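Local coordinates for protein beta-mannosidase (Trichoderma harzianum, PDB 4CVU) that probably removes beta-linked mannose units from the non-reducing ends of sugar chains, as a fungal glycoside hydrolase of family 2, at residues D170-W175 / R188-K193; S178-F183 / S450-P455; N325-V330 / I339-R344. All coordinates share one frame; numbering follows the deposited sequence.

How the interactions relate
Interactions 1 and 2 are neighbours, their centres 10 Å apart, and their segments alternate along the chain: 170-175, 178-183, 188-193, then 450-455. The first three belong to the long loop between helix 159-168 and strand 215-221 of the galactose-binding-like domain; the last follows strand 442-446 of the mixed sheet. The two contacts touch through Arg188, whose NH1 probably donates to Ser450 O (2.9 Å), so this loop is folded on itself and fastened to the barrel domain, which comes later in the chain. Interaction 3 lies apart, about 41 Å and 42 Å from the centres of interactions 1 and 2, within the E-set-like domain between; it is nested inside the long excursion that interaction 2 closes.

Interaction 1. Residues D170-W175 / R188-K193; sequences DEVQHW and RQWVRK. With NAG (2-acetamido-2-deoxy-beta-D-glucopyranose), chain J.
Gln173 and Trp190 make the closest backbone approach between the two segments, yet their CA atoms stay 9.8 Å apart, leaving side chains and a water to bridge the gap. Both segments belong to the long loop of the galactose-binding-like domain between helix 159-168 and strand 215-221; residues 188-190 form a short 3-10 turn. From that turn the indole of Trp190, with CG anti to its carbonyl carbon (chi1 -76°), reaches across to 170-175. Its six-membered ring meets three residues. Val172 approaches obliquely, CB 3.7 Å from Trp190 CH2, and Gln173 O lies in the plane of the indole at its edge, 3.3 Å from Trp190 CZ2. Trp175 completes the set, its CZ3 3.8 Å from Trp190 CZ2; the two six-membered rings are inclined at 59°. Gln189, its chain bent at chi2 (-89°), brings NE2 to 3.6 Å from Trp175 CZ3. The amide carbon of Gln173 lies over one face of the Trp175 indole, toward the rim, while Gln173 OE1 accepts from Gln512, which joins this loop to helix 506-528. On the other flank, His174 NE2 is bonded to Asn167 O and packs near a sugar attached to the protein, 3.6 Å from the ring oxygen O5 of the N-acetylglucosamine. One water ties the backbone of 170-175 to the indole of Trp190: it donates to Gln173 O at 2.8 Å and accepts from Trp190 NE1, also at 2.8 Å.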
loop_
_atom_site.group_PDB
_atom_site.type_symbol
_atom_site.label_atom_id
_atom_site.label_comp_id
_atom_site.label_asym_id
_atom_site.label_seq_id
_atom_site.Cartn_x
_atom_site.Cartn_y
_atom_site.Cartn_z
ATOM N N ASP A 170 29.629 34.853 -2.610
ATOM C CA ASP A 170 31.038 34.731 -3.000
ATOM C C ASP A 170 31.984 35.055 -1.847
ATOM O O ASP A 170 33.190 34.903 -2.000
ATOM C CB ASP A 170 31.359 35.677 -4.181
ATOM C CG ASP A 170 30.686 35.254 -5.489
ATOM O OD1 ASP A 170 30.384 34.043 -5.660
ATOM O OD2 ASP A 170 30.449 36.142 -6.354
ATOM N N GLU A 171 31.438 35.505 -0.714
ATOM C CA GLU A 171 32.217 35.795 0.494
ATOM C C GLU A 171 32.515 34.587 1.408
ATOM O O GLU A 171 33.248 34.729 2.390
ATOM C CB GLU A 171 31.485 36.843 1.326
ATOM N N VAL A 172 31.935 33.419 1.119
ATOM C CA VAL A 172 32.181 32.217 1.938
ATOM C C VAL A 172 33.076 31.228 1.202
ATOM O O VAL A 172 33.273 31.312 -0.015
ATOM C CB VAL A 172 30.875 31.509 2.393
ATOM C CG1 VAL A 172 29.928 32.497 3.055
ATOM C CG2 VAL A 172 30.166 30.826 1.231
ATOM N N GLN A 173 33.589 30.273 1.956
ATOM C CA GLN A 173 34.398 29.208 1.394
ATOM C C GLN A 173 33.626 28.317 0.417
ATOM O O GLN A 173 32.416 28.062 0.570
ATOM C CB GLN A 173 35.019 28.345 2.499
ATOM C CG GLN A 173 36.103 27.425 1.974
ATOM C CD GLN A 173 36.896 26.726 3.068
ATOM O OE1 GLN A 173 36.600 26.860 4.243
ATOM N NE2 GLN A 173 37.929 25.991 2.669
ATOM N N HIS A 174 34.347 27.877 -0.605
ATOM C CA HIS A 174 33.863 26.893 -1.549
ATOM C C HIS A 174 34.916 25.825 -1.747
ATOM O O HIS A 174 36.108 26.080 -1.566
ATOM C CB HIS A 174 33.494 27.559 -2.877
ATOM C CG HIS A 174 32.365 28.525 -2.740
ATOM N ND1 HIS A 174 32.561 29.869 -2.509
ATOM C CD2 HIS A 174 31.026 28.327 -2.720
ATOM C CE1 HIS A 174 31.388 30.467 -2.401
ATOM N NE2 HIS A 174 30.440 29.552 -2.506
ATOM N N TRP A 175 34.454 24.631 -2.106
ATOM C CA TRP A 175 35.311 23.478 -2.243
ATOM C C TRP A 175 35.067 22.886 -3.623
ATOM O O TRP A 175 34.016 23.161 -4.248
ATOM C CB TRP A 175 34.943 22.420 -1.180
ATOM C CG TRP A 175 35.245 22.785 0.221
ATOM C CD1 TRP A 175 36.341 22.405 0.939
ATOM C CD2 TRP A 175 34.441 23.572 1.101
ATOM N NE1 TRP A 175 36.274 22.916 2.207
ATOM C CE2 TRP A 175 35.115 23.631 2.338
ATOM C CE3 TRP A 175 33.219 24.243 0.967
ATOM C CZ2 TRP A 175 34.615 24.336 3.428
ATOM C CZ3 TRP A 175 32.720 24.951 2.053
ATOM C CH2 TRP A 175 33.417 24.992 3.270
ATOM N N ARG A 188 25.155 20.819 2.548
ATOM C CA ARG A 188 24.942 20.390 3.924
ATOM C C ARG A 188 26.088 20.755 4.873
ATOM O O ARG A 188 25.922 20.817 6.059
ATOM C CB ARG A 188 24.657 18.888 3.996
ATOM C CG ARG A 188 25.843 17.989 3.799
ATOM C CD ARG A 188 25.502 16.503 3.569
ATOM N NE ARG A 188 26.597 15.745 2.954
ATOM C CZ ARG A 188 27.573 15.172 3.642
ATOM N NH1 ARG A 188 27.601 15.311 4.913
ATOM N NH2 ARG A 188 28.543 14.473 3.068
ATOM N N GLN A 189 27.276 20.991 4.321
ATOM C CA GLN A 189 28.425 21.307 5.157
ATOM C C GLN A 189 28.219 22.618 5.953
ATOM O O GLN A 189 28.902 22.856 6.958
ATOM C CB GLN A 189 29.700 21.370 4.294
ATOM C CG GLN A 189 29.848 22.579 3.371
ATOM C CD GLN A 189 29.231 22.387 2.003
ATOM O OE1 GLN A 189 28.274 21.607 1.828
ATOM N NE2 GLN A 189 29.736 23.155 1.015
ATOM N N TRP A 190 27.287 23.454 5.492
ATOM C CA TRP A 190 27.058 24.792 6.079
ATOM C C TRP A 190 26.107 24.783 7.264
ATOM O O TRP A 190 25.949 25.795 7.921
ATOM C CB TRP A 190 26.540 25.797 5.003
ATOM C CG TRP A 190 27.646 26.226 4.141
ATOM C CD1 TRP A 190 27.875 25.860 2.851
ATOM C CD2 TRP A 190 28.749 27.032 4.533
ATOM N NE1 TRP A 190 29.047 26.411 2.396
ATOM C CE2 TRP A 190 29.606 27.134 3.417
ATOM C CE3 TRP A 190 29.085 27.715 5.715
ATOM C CZ2 TRP A 190 30.786 27.880 3.454
ATOM C CZ3 TRP A 190 30.253 28.469 5.744
ATOM C CH2 TRP A 190 31.089 28.538 4.625
ATOM N N VAL A 191 25.488 23.644 7.560
ATOM C CA VAL A 191 24.483 23.617 8.636
ATOM C C VAL A 191 24.776 22.559 9.687
ATOM O O VAL A 191 25.031 21.413 9.363
ATOM C CB VAL A 191 23.057 23.488 8.091
ATOM C CG1 VAL A 191 22.907 22.270 7.175
ATOM C CG2 VAL A 191 22.055 23.415 9.236
ATOM N N ARG A 192 24.715 22.947 10.953
ATOM C CA ARG A 192 24.832 22.006 12.052
ATOM C C ARG A 192 23.484 21.311 12.284
ATOM O O ARG A 192 22.720 21.649 13.201
ATOM C CB ARG A 192 25.319 22.740 13.309
ATOM C CG ARG A 192 26.642 23.428 13.129
ATOM C CD ARG A 192 27.691 22.514 12.575
ATOM N NE ARG A 192 27.693 21.243 13.301
ATOM C CZ ARG A 192 27.966 20.048 12.779
ATOM N NH1 ARG A 192 28.282 19.898 11.494
ATOM N NH2 ARG A 192 27.946 18.972 13.561
ATOM N N LYS A 193 23.236 20.324 11.413
ATOM C CA LYS A 193 22.019 19.508 11.363
ATOM C C LYS A 193 22.503 18.134 10.937
ATOM O O LYS A 193 23.541 17.969 10.232
ATOM C CB LYS A 193 20.976 20.091 10.364
ATOM C CG LYS A 193 19.654 19.304 10.215
ATOM C CD LYS A 193 18.564 20.128 9.530
ATOM C CE LYS A 193 17.272 19.349 9.191
ATOM N NZ LYS A 193 16.963 18.268 10.163
HETATM C C1 NAG J . 27.438 27.330 -4.436
HETATM C C2 NAG J . 26.770 26.685 -5.636
HETATM C C3 NAG J . 27.564 26.778 -6.927
HETATM C C4 NAG J . 28.114 28.184 -7.183
HETATM C C5 NAG J . 28.696 28.795 -5.912
HETATM C C6 NAG J . 29.092 30.261 -6.138
HETATM C C7 NAG J . 25.274 24.828 -5.235
HETATM C C8 NAG J . 25.195 23.353 -4.979
HETATM N N2 NAG J . 26.516 25.287 -5.367
HETATM O O3 NAG J . 26.676 26.402 -7.959
HETATM O O4 NAG J . 29.155 28.065 -8.130
HETATM O O5 NAG J . 27.789 28.668 -4.810
HETATM O O6 NAG J . 28.378 31.142 -5.284
HETATM O O7 NAG J . 24.238 25.520 -5.294
HETATM O O HOH W 1 30.445 26.191 -0.055
#

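Interaction 2. Residues S178-F183 / S450-P455; sequences SVVYPF and SDTLYP. With NAG (2-acetamido-2-deoxy-beta-D-glucopyranose), chain L.
Val179 meets Leu453 and Thr452 where a loop of the galactose-binding-like domain rests on a loop of a later domain, whose parallel strands and helices match the (beta/alpha)8 barrel of family 2 glycoside hydrolases. Val179 gives the most surface. Its CG1, held anti to the backbone N (chi1 173°), lies against the base of the Leu453 side chain, 3.7 Å from Leu453 CG and equally close to CB, with CD1 only slightly farther. On the same residue the carbonyl serves as a polar anchor: Thr452 OG1 donates to Val179 O at 2.8 Å, the donor tilted 30° from the carbonyl plane. The single hydroxyl thus holds the valine backbone beside the apolar patch, and Val180 CG1 also packs on it, 3.8 Å from Thr452 OG1. Leu453 N is buried here without a hydrogen-bonding partner, a probable cost of the close fit. A second, smaller touch pairs Phe183 CZ with Asp451 OD2 at 3.6 Å, the carboxylate inclined 55° to the ring, which in turn stacks on Trp200. Helix 490-501 packs against both segments, taking Ser178 on Ile497 and Ala501 and Asp451 on Leu493 and Met494, while 450-455 itself connects strand 442-446 to helix 458-475.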
loop_
_atom_site.group_PDB
_atom_site.type_symbol
_atom_site.label_atom_id
_atom_site.label_comp_id
_atom_site.label_asym_id
_atom_site.label_seq_id
_atom_site.Cartn_x
_atom_site.Cartn_y
_atom_site.Cartn_z
ATOM N N SER A 178 33.898 17.446 -6.152
ATOM C CA SER A 178 34.073 16.095 -5.643
ATOM C C SER A 178 34.084 16.032 -4.104
ATOM O O SER A 178 33.726 15.011 -3.523
ATOM C CB SER A 178 35.337 15.439 -6.237
ATOM O OG SER A 178 36.510 16.104 -5.836
ATOM N N VAL A 179 34.473 17.134 -3.463
ATOM C CA VAL A 179 34.539 17.228 -2.008
ATOM C C VAL A 179 33.142 17.470 -1.392
ATOM O O VAL A 179 32.858 16.953 -0.320
ATOM C CB VAL A 179 35.535 18.316 -1.569
ATOM C CG1 VAL A 179 35.504 18.542 -0.069
ATOM C CG2 VAL A 179 36.967 17.947 -1.986
ATOM N N VAL A 180 32.292 18.233 -2.063
ATOM C CA VAL A 180 30.944 18.568 -1.537
ATOM C C VAL A 180 29.814 17.916 -2.357
ATOM O O VAL A 180 28.664 18.332 -2.319
ATOM C CB VAL A 180 30.748 20.106 -1.471
ATOM C CG1 VAL A 180 31.723 20.709 -0.474
ATOM C CG2 VAL A 180 30.911 20.758 -2.838
ATOM N N TYR A 181 30.167 16.899 -3.123
ATOM C CA TYR A 181 29.218 16.133 -3.913
ATOM C C TYR A 181 28.060 15.683 -3.046
ATOM O O TYR A 181 28.283 15.053 -2.013
ATOM C CB TYR A 181 29.931 14.915 -4.478
ATOM C CG TYR A 181 29.059 14.025 -5.325
ATOM C CD1 TYR A 181 28.542 14.461 -6.522
ATOM C CD2 TYR A 181 28.784 12.725 -4.927
ATOM C CE1 TYR A 181 27.747 13.634 -7.314
ATOM C CE2 TYR A 181 27.982 11.903 -5.693
ATOM C CZ TYR A 181 27.479 12.365 -6.879
ATOM O OH TYR A 181 26.714 11.501 -7.619
ATOM N N PRO A 182 26.828 16.024 -3.420
ATOM C CA PRO A 182 25.726 15.653 -2.535
ATOM C C PRO A 182 25.232 14.212 -2.686
ATOM O O PRO A 182 25.677 13.489 -3.588
ATOM C CB PRO A 182 24.596 16.581 -2.962
ATOM C CG PRO A 182 24.889 16.973 -4.367
ATOM C CD PRO A 182 26.354 16.684 -4.653
ATOM N N PHE A 183 24.305 13.839 -1.796
ATOM C CA PHE A 183 23.530 12.613 -1.901
ATOM C C PHE A 183 22.249 13.026 -2.584
ATOM O O PHE A 183 21.972 12.618 -3.723
ATOM C CB PHE A 183 23.270 11.991 -0.508
ATOM C CG PHE A 183 24.477 11.301 0.090
ATOM C CD1 PHE A 183 24.777 9.999 -0.249
ATOM C CD2 PHE A 183 25.302 11.952 0.986
ATOM C CE1 PHE A 183 25.878 9.356 0.294
ATOM C CE2 PHE A 183 26.420 11.321 1.523
ATOM C CZ PHE A 183 26.696 10.028 1.178
ATOM N N SER A 450 30.799 14.353 8.596
ATOM C CA SER A 450 30.729 13.116 7.825
ATOM C C SER A 450 30.804 13.220 6.283
ATOM O O SER A 450 29.956 13.837 5.648
ATOM C CB SER A 450 29.457 12.358 8.279
ATOM O OG SER A 450 29.331 11.105 7.636
ATOM N N ASP A 451 31.859 12.633 5.714
ATOM C CA ASP A 451 31.973 12.404 4.295
ATOM C C ASP A 451 31.926 13.695 3.456
ATOM O O ASP A 451 31.413 13.723 2.340
ATOM C CB ASP A 451 30.869 11.439 3.856
ATOM C CG ASP A 451 31.154 10.796 2.512
ATOM O OD1 ASP A 451 32.342 10.734 2.088
ATOM O OD2 ASP A 451 30.171 10.357 1.858
ATOM N N THR A 452 32.461 14.757 4.024
ATOM C CA THR A 452 32.705 15.987 3.300
ATOM C C THR A 452 33.632 16.807 4.175
ATOM O O THR A 452 33.916 16.426 5.323
ATOM C CB THR A 452 31.402 16.750 2.999
ATOM O OG1 THR A 452 31.646 17.788 2.025
ATOM C CG2 THR A 452 30.787 17.304 4.273
ATOM N N LEU A 453 34.128 17.912 3.614
ATOM C CA LEU A 453 34.968 18.845 4.360
ATOM C C LEU A 453 34.107 20.010 4.773
ATOM O O LEU A 453 33.098 20.261 4.146
ATOM C CB LEU A 453 36.181 19.291 3.532
ATOM C CG LEU A 453 37.171 18.171 3.175
ATOM C CD1 LEU A 453 38.398 18.732 2.466
ATOM C CD2 LEU A 453 37.616 17.368 4.387
ATOM N N TYR A 454 34.517 20.703 5.839
ATOM C CA TYR A 454 33.654 21.651 6.516
ATOM C C TYR A 454 34.285 23.048 6.630
ATOM O O TYR A 454 35.525 23.201 6.496
ATOM C CB TYR A 454 33.300 21.116 7.914
ATOM C CG TYR A 454 32.322 19.967 7.859
ATOM C CD1 TYR A 454 32.758 18.673 7.673
ATOM C CD2 TYR A 454 30.962 20.201 7.948
ATOM C CE1 TYR A 454 31.866 17.633 7.585
ATOM C CE2 TYR A 454 30.050 19.178 7.863
ATOM C CZ TYR A 454 30.498 17.886 7.703
ATOM O OH TYR A 454 29.583 16.856 7.561
ATOM N N PRO A 455 33.435 24.058 6.877
ATOM C CA PRO A 455 33.938 25.424 7.143
ATOM C C PRO A 455 34.766 25.494 8.416
ATOM O O PRO A 455 34.653 24.634 9.294
ATOM C CB PRO A 455 32.656 26.255 7.305
ATOM C CG PRO A 455 31.579 25.449 6.691
ATOM C CD PRO A 455 31.963 24.022 6.932
HETATM C C1 NAG L . 25.217 9.539 -10.112
HETATM C C2 NAG L . 26.498 8.999 -10.683
HETATM C C3 NAG L . 27.401 10.158 -11.072
HETATM C C4 NAG L . 26.621 11.075 -12.018
HETATM C C5 NAG L . 25.288 11.483 -11.385
HETATM C C6 NAG L . 24.436 12.369 -12.286
HETATM C C7 NAG L . 27.722 6.982 -9.976
HETATM C C8 NAG L . 28.298 6.192 -8.821
HETATM N N2 NAG L . 27.106 8.130 -9.690
HETATM O O3 NAG L . 28.586 9.619 -11.662
HETATM O O4 NAG L . 27.354 12.250 -12.341
HETATM O O5 NAG L . 24.548 10.315 -11.096
HETATM O O6 NAG L . 24.215 11.689 -13.497
HETATM O O7 NAG L . 27.834 6.524 -11.106
#

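Interaction 3. Residues N325-V330 / I339-R344; sequences NITVSV and ILVSQR
An antiparallel strand pairing joins Asn325-Val330 to Ile339-Arg344, the two arms of a beta hairpin at one edge of a sheet; strand 340-346 is outermost within the chain, and 324-332 bonds on its other side to strand 268-276. Ile326 with Arg344 and Val328 with Ser342 are hydrogen-bonded pairs, the latter through Val328 N to Ser342 O (2.8 Å) and Ser342 N to Val328 O (2.9 Å). At the far end the hairpin contains a classic beta bulge: Ile339 and Leu340 both face Val330, whose O accepts from Ile339 N at 3.0 Å and only weakly from Leu340 N. The domain resembles the immunoglobulin-like sandwiches of family 2, and Ile326, Val328 and Leu340 point inward to strand 252-261, with Val330 CB 3.9 Å from Leu340 CB. On the opposite face Thr327 turns CG2 anti to its N (chi1 -57° for OG1), setting it 3.7 Å from Val341 CG1, while Gln343 CG lies 3.6 Å from Thr327 OG1. With a glycine in place of Thr327, Val341 CG1 would probably lose its methyl neighbour and the Gln343 chain would be freer to turn. Arg344 NH1 folds back to Gln343 O at 3.1 Å.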
loop_
_atom_site.group_PDB
_atom_site.type_symbol
_atom_site.label_atom_id
_atom_site.label_comp_id
_atom_site.label_asym_id
_atom_site.label_seq_id
_atom_site.Cartn_x
_atom_site.Cartn_y
_atom_site.Cartn_z
ATOM N N ASN A 325 24.230 5.370 41.461
ATOM C CA ASN A 325 23.653 6.706 41.420
ATOM C C ASN A 325 24.505 7.692 42.239
ATOM O O ASN A 325 24.867 7.408 43.372
ATOM C CB ASN A 325 22.202 6.694 41.908
ATOM C CG ASN A 325 21.257 5.963 40.934
ATOM O OD1 ASN A 325 21.610 5.711 39.775
ATOM N ND2 ASN A 325 20.043 5.646 41.390
ATOM N N ILE A 326 24.830 8.830 41.640
ATOM C CA ILE A 326 25.549 9.895 42.293
ATOM C C ILE A 326 24.642 11.102 42.270
ATOM O O ILE A 326 24.293 11.601 41.192
ATOM C CB ILE A 326 26.931 10.191 41.648
ATOM C CG1 ILE A 326 27.597 11.415 42.303
ATOM C CG2 ILE A 326 26.841 10.429 40.158
ATOM C CD1 ILE A 326 29.064 11.597 41.942
ATOM N N THR A 327 24.238 11.541 43.466
ATOM C CA THR A 327 23.479 12.770 43.637
ATOM C C THR A 327 24.429 13.841 44.178
ATOM O O THR A 327 25.121 13.623 45.188
ATOM C CB THR A 327 22.283 12.565 44.592
ATOM O OG1 THR A 327 21.443 11.519 44.093
ATOM C CG2 THR A 327 21.457 13.831 44.731
ATOM N N VAL A 328 24.467 14.987 43.499
ATOM C CA VAL A 328 25.369 16.091 43.834
ATOM C C VAL A 328 24.549 17.286 44.275
ATOM O O VAL A 328 23.724 17.763 43.514
ATOM C CB VAL A 328 26.212 16.524 42.615
ATOM C CG1 VAL A 328 27.129 17.683 42.980
ATOM C CG2 VAL A 328 27.027 15.368 42.065
ATOM N N SER A 329 24.788 17.781 45.490
ATOM C CA SER A 329 24.064 18.940 46.025
ATOM C C SER A 329 24.999 20.144 46.197
ATOM O O SER A 329 26.130 20.006 46.676
ATOM C CB SER A 329 23.411 18.602 47.374
ATOM O OG SER A 329 22.596 17.442 47.286
ATOM N N VAL A 330 24.515 21.315 45.800
ATOM C CA VAL A 330 25.244 22.554 45.958
ATOM C C VAL A 330 24.549 23.428 47.006
ATOM O O VAL A 330 23.380 23.781 46.867
ATOM C CB VAL A 330 25.362 23.320 44.626
ATOM C CG1 VAL A 330 26.176 24.597 44.807
ATOM C CG2 VAL A 330 25.986 22.440 43.553
ATOM N N ILE A 339 20.496 24.491 47.096
ATOM C CA ILE A 339 19.756 25.243 46.086
ATOM C C ILE A 339 19.935 24.670 44.666
ATOM O O ILE A 339 19.261 25.117 43.756
ATOM C CB ILE A 339 20.148 26.739 46.083
ATOM C CG1 ILE A 339 21.653 26.916 45.837
ATOM C CG2 ILE A 339 19.735 27.410 47.396
ATOM C CD1 ILE A 339 22.014 28.332 45.465
ATOM N N LEU A 340 20.861 23.720 44.492
ATOM C CA LEU A 340 21.049 23.003 43.210
ATOM C C LEU A 340 21.363 21.531 43.480
ATOM O O LEU A 340 22.301 21.211 44.188
ATOM C CB LEU A 340 22.171 23.648 42.386
ATOM C CG LEU A 340 22.566 23.035 41.050
ATOM C CD1 LEU A 340 21.400 23.099 40.064
ATOM C CD2 LEU A 340 23.775 23.754 40.478
ATOM N N VAL A 341 20.557 20.639 42.923
ATOM C CA VAL A 341 20.729 19.198 43.094
ATOM C C VAL A 341 20.723 18.544 41.712
ATOM O O VAL A 341 19.919 18.904 40.864
ATOM C CB VAL A 341 19.605 18.622 43.974
ATOM C CG1 VAL A 341 19.787 17.129 44.202
ATOM C CG2 VAL A 341 19.561 19.344 45.307
ATOM N N SER A 342 21.641 17.627 41.465
ATOM C CA SER A 342 21.726 16.943 40.158
ATOM C C SER A 342 22.028 15.482 40.405
ATOM O O SER A 342 22.841 15.162 41.266
ATOM C CB SER A 342 22.839 17.547 39.307
ATOM O OG SER A 342 22.855 16.976 38.017
ATOM N N GLN A 343 21.374 14.600 39.659
ATOM C CA GLN A 343 21.582 13.171 39.792
ATOM C C GLN A 343 21.875 12.537 38.436
ATOM O O GLN A 343 21.199 12.817 37.470
ATOM C CB GLN A 343 20.349 12.536 40.405
ATOM C CG GLN A 343 20.499 11.055 40.673
ATOM C CD GLN A 343 19.288 10.488 41.386
ATOM O OE1 GLN A 343 18.650 11.172 42.201
ATOM N NE2 GLN A 343 18.960 9.237 41.091
ATOM N N ARG A 344 22.907 11.709 38.389
ATOM C CA ARG A 344 23.237 10.904 37.236
ATOM C C ARG A 344 23.495 9.453 37.648
ATOM O O ARG A 344 23.805 9.168 38.806
ATOM C CB ARG A 344 24.480 11.491 36.552
ATOM C CG ARG A 344 24.266 12.860 35.897
ATOM C CD ARG A 344 23.189 12.841 34.828
ATOM N NE ARG A 344 23.099 14.087 34.075
ATOM C CZ ARG A 344 22.315 15.118 34.378
ATOM N NH1 ARG A 344 21.535 15.098 35.430
ATOM N NH2 ARG A 344 22.309 16.184 33.604
#